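Local structure of type IV pilus assembly protein PilF (Thermus thermophilus HB8, 5OIU) at residues Arg280-Cys285 / Met315-Cys320. The protein is a hexameric AAA+ ATPase that probably couples ATP hydrolysis to the assembly of type IV pili. Residues are numbered along the deposited sequence; the frame is centred on the assembly and turned at random.
Sequences RVCEHC and MGCERC. With ZN (zinc ion), chain S.
Cys285 SG is gripped from two sides, by the zinc ion at 2.4 Å and by the backbone N of Gly316, which gives it a weak, bent hydrogen bond of 3.1 Å. Its torsion turns SG between its own backbone N and carbonyl carbon (chi1 58°), which puts the sulfur on the metal and within reach of the glycine amide. The same residue holds residues 315-320 through its backbone as well: Met315 N donates to Cys285 O over 3.0 Å in a nearly straight bond. Cys282, Cys317 and Cys320 complete the zinc site, with Cys282 SG and Cys320 SG close to the ion and Cys317 SG farther off, 2.7 Å from the zinc. Two CxxC knuckles, 282-285 and 317-320, thus face each other across one metal in a tetracysteine site. The zinc site ties the turn just past strand 269-281 to the loop that follows strand 311-314, next to the two-stranded sheet of 286-289 and 311-314. Within 282-285 His284 N donates to Cys282 SG; within 317-320 Cys317 N donates to Cys320 SG at 3.4 Å and Arg319 N, weakly, to Cys317 SG. These amides probably temper the negative charge of the thiolates. Beside the metal the cysteine methylenes pack, Cys282 CB lying 3.7 Å from Cys320 CB. At the exposed side His284 and Arg319 run alongside each other, pointing the same way, with Arg319 CB in the plane of the imidazole at its edge and Arg319 CG 3.5 Å from His284 ND1. Bends at chi2 and chi3 (-77° and 72°) carry the guanidinium away from the ring. The backbone O of Arg319 accepts a hydrogen bond from Lys326 NZ of the same chain.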
loop_
_atom_site.group_PDB
_atom_site.type_symbol
_atom_site.label_atom_id
_atom_site.label_comp_id
_atom_site.label_asym_id
_atom_site.label_seq_id
_atom_site.Cartn_x
_atom_site.Cartn_y
_atom_site.Cartn_z
ATOM N N ARG C 280 -14.901 -39.470 -5.261
ATOM C CA ARG C 280 -14.343 -40.471 -6.147
ATOM C C ARG C 280 -15.461 -41.282 -6.795
ATOM O O ARG C 280 -16.329 -41.815 -6.095
ATOM C CB ARG C 280 -13.418 -41.370 -5.340
ATOM C CG ARG C 280 -12.640 -42.335 -6.151
ATOM C CD ARG C 280 -11.568 -42.938 -5.295
ATOM N NE ARG C 280 -10.615 -43.663 -6.120
ATOM C CZ ARG C 280 -9.480 -44.170 -5.664
ATOM N NH1 ARG C 280 -9.162 -44.027 -4.377
ATOM N NH2 ARG C 280 -8.673 -44.813 -6.497
ATOM N N VAL C 281 -15.438 -41.377 -8.128
ATOM C CA VAL C 281 -16.502 -42.080 -8.840
ATOM C C VAL C 281 -16.533 -43.548 -8.430
ATOM O O VAL C 281 -15.493 -44.222 -8.407
ATOM C CB VAL C 281 -16.302 -41.944 -10.358
ATOM C CG1 VAL C 281 -17.282 -42.840 -11.097
ATOM C CG2 VAL C 281 -16.459 -40.492 -10.805
ATOM N N CYS C 282 -17.730 -44.051 -8.119
ATOM C CA CYS C 282 -17.903 -45.476 -7.851
ATOM C C CYS C 282 -17.402 -46.324 -9.016
ATOM O O CYS C 282 -17.586 -45.988 -10.188
ATOM C CB CYS C 282 -19.372 -45.797 -7.577
ATOM S SG CYS C 282 -19.744 -47.595 -7.472
ATOM N N GLU C 283 -16.764 -47.441 -8.688
ATOM C CA GLU C 283 -16.120 -48.240 -9.721
ATOM C C GLU C 283 -17.081 -49.158 -10.453
ATOM O O GLU C 283 -16.749 -49.621 -11.548
ATOM C CB GLU C 283 -14.997 -49.078 -9.117
ATOM C CG GLU C 283 -13.793 -48.276 -8.730
ATOM C CD GLU C 283 -13.012 -47.781 -9.934
ATOM O OE1 GLU C 283 -13.477 -47.961 -11.088
ATOM O OE2 GLU C 283 -11.918 -47.214 -9.716
ATOM N N HIS C 284 -18.258 -49.417 -9.882
ATOM C CA HIS C 284 -19.154 -50.449 -10.386
ATOM C C HIS C 284 -20.307 -49.910 -11.225
ATOM O O HIS C 284 -20.931 -50.687 -11.954
ATOM C CB HIS C 284 -19.708 -51.275 -9.216
ATOM C CG HIS C 284 -18.646 -51.914 -8.373
ATOM N ND1 HIS C 284 -18.704 -51.946 -6.994
ATOM C CD2 HIS C 284 -17.489 -52.534 -8.716
ATOM C CE1 HIS C 284 -17.630 -52.557 -6.525
ATOM N NE2 HIS C 284 -16.876 -52.921 -7.548
ATOM N N CYS C 285 -20.619 -48.616 -11.138
ATOM C CA CYS C 285 -21.558 -47.999 -12.065
ATOM C C CYS C 285 -20.894 -46.917 -12.904
ATOM O O CYS C 285 -21.580 -46.046 -13.443
ATOM C CB CYS C 285 -22.755 -47.418 -11.321
ATOM S SG CYS C 285 -22.296 -46.223 -10.095
ATOM N N MET C 315 -23.351 -43.855 -12.456
ATOM C CA MET C 315 -24.787 -43.891 -12.698
ATOM C C MET C 315 -25.573 -44.149 -11.425
ATOM O O MET C 315 -26.771 -43.856 -11.388
ATOM C CB MET C 315 -25.130 -44.949 -13.747
ATOM C CG MET C 315 -25.172 -44.410 -15.172
ATOM S SD MET C 315 -26.274 -42.988 -15.329
ATOM C CE MET C 315 -25.916 -42.456 -17.012
ATOM N N GLY C 316 -24.920 -44.663 -10.381
ATOM C CA GLY C 316 -25.565 -44.932 -9.108
ATOM C C GLY C 316 -25.949 -46.393 -8.975
ATOM O O GLY C 316 -26.655 -46.919 -9.841
ATOM N N CYS C 317 -25.498 -47.065 -7.912
ATOM C CA CYS C 317 -25.805 -48.479 -7.731
ATOM C C CYS C 317 -25.736 -48.846 -6.252
ATOM O O CYS C 317 -25.360 -48.038 -5.401
ATOM C CB CYS C 317 -24.861 -49.365 -8.549
ATOM S SG CYS C 317 -23.248 -49.644 -7.795
ATOM N N GLU C 318 -26.082 -50.105 -5.965
ATOM C CA GLU C 318 -26.180 -50.581 -4.587
ATOM C C GLU C 318 -24.895 -50.341 -3.793
ATOM O O GLU C 318 -24.964 -50.076 -2.590
ATOM C CB GLU C 318 -26.536 -52.075 -4.582
ATOM C CG GLU C 318 -27.541 -52.494 -5.669
ATOM C CD GLU C 318 -26.862 -53.028 -6.932
ATOM O OE1 GLU C 318 -26.092 -54.011 -6.836
ATOM O OE2 GLU C 318 -27.087 -52.445 -8.021
ATOM N N ARG C 319 -23.728 -50.411 -4.447
ATOM C CA ARG C 319 -22.423 -50.320 -3.787
ATOM C C ARG C 319 -21.998 -48.892 -3.424
ATOM O O ARG C 319 -20.940 -48.720 -2.813
ATOM C CB ARG C 319 -21.335 -50.966 -4.673
ATOM C CG ARG C 319 -21.306 -52.514 -4.684
ATOM C CD ARG C 319 -20.668 -53.128 -3.412
ATOM N NE ARG C 319 -21.515 -53.004 -2.212
ATOM C CZ ARG C 319 -21.090 -52.631 -0.997
ATOM N NH1 ARG C 319 -21.950 -52.555 0.013
ATOM N NH2 ARG C 319 -19.811 -52.324 -0.782
ATOM N N CYS C 320 -22.784 -47.865 -3.755
ATOM C CA CYS C 320 -22.356 -46.488 -3.529
ATOM C C CYS C 320 -23.510 -45.611 -3.054
ATOM O O CYS C 320 -23.526 -44.404 -3.329
ATOM C CB CYS C 320 -21.749 -45.888 -4.806
ATOM S SG CYS C 320 -22.912 -45.789 -6.204
HETATM ZN ZN ZN S . -22.123 -47.190 -7.865
#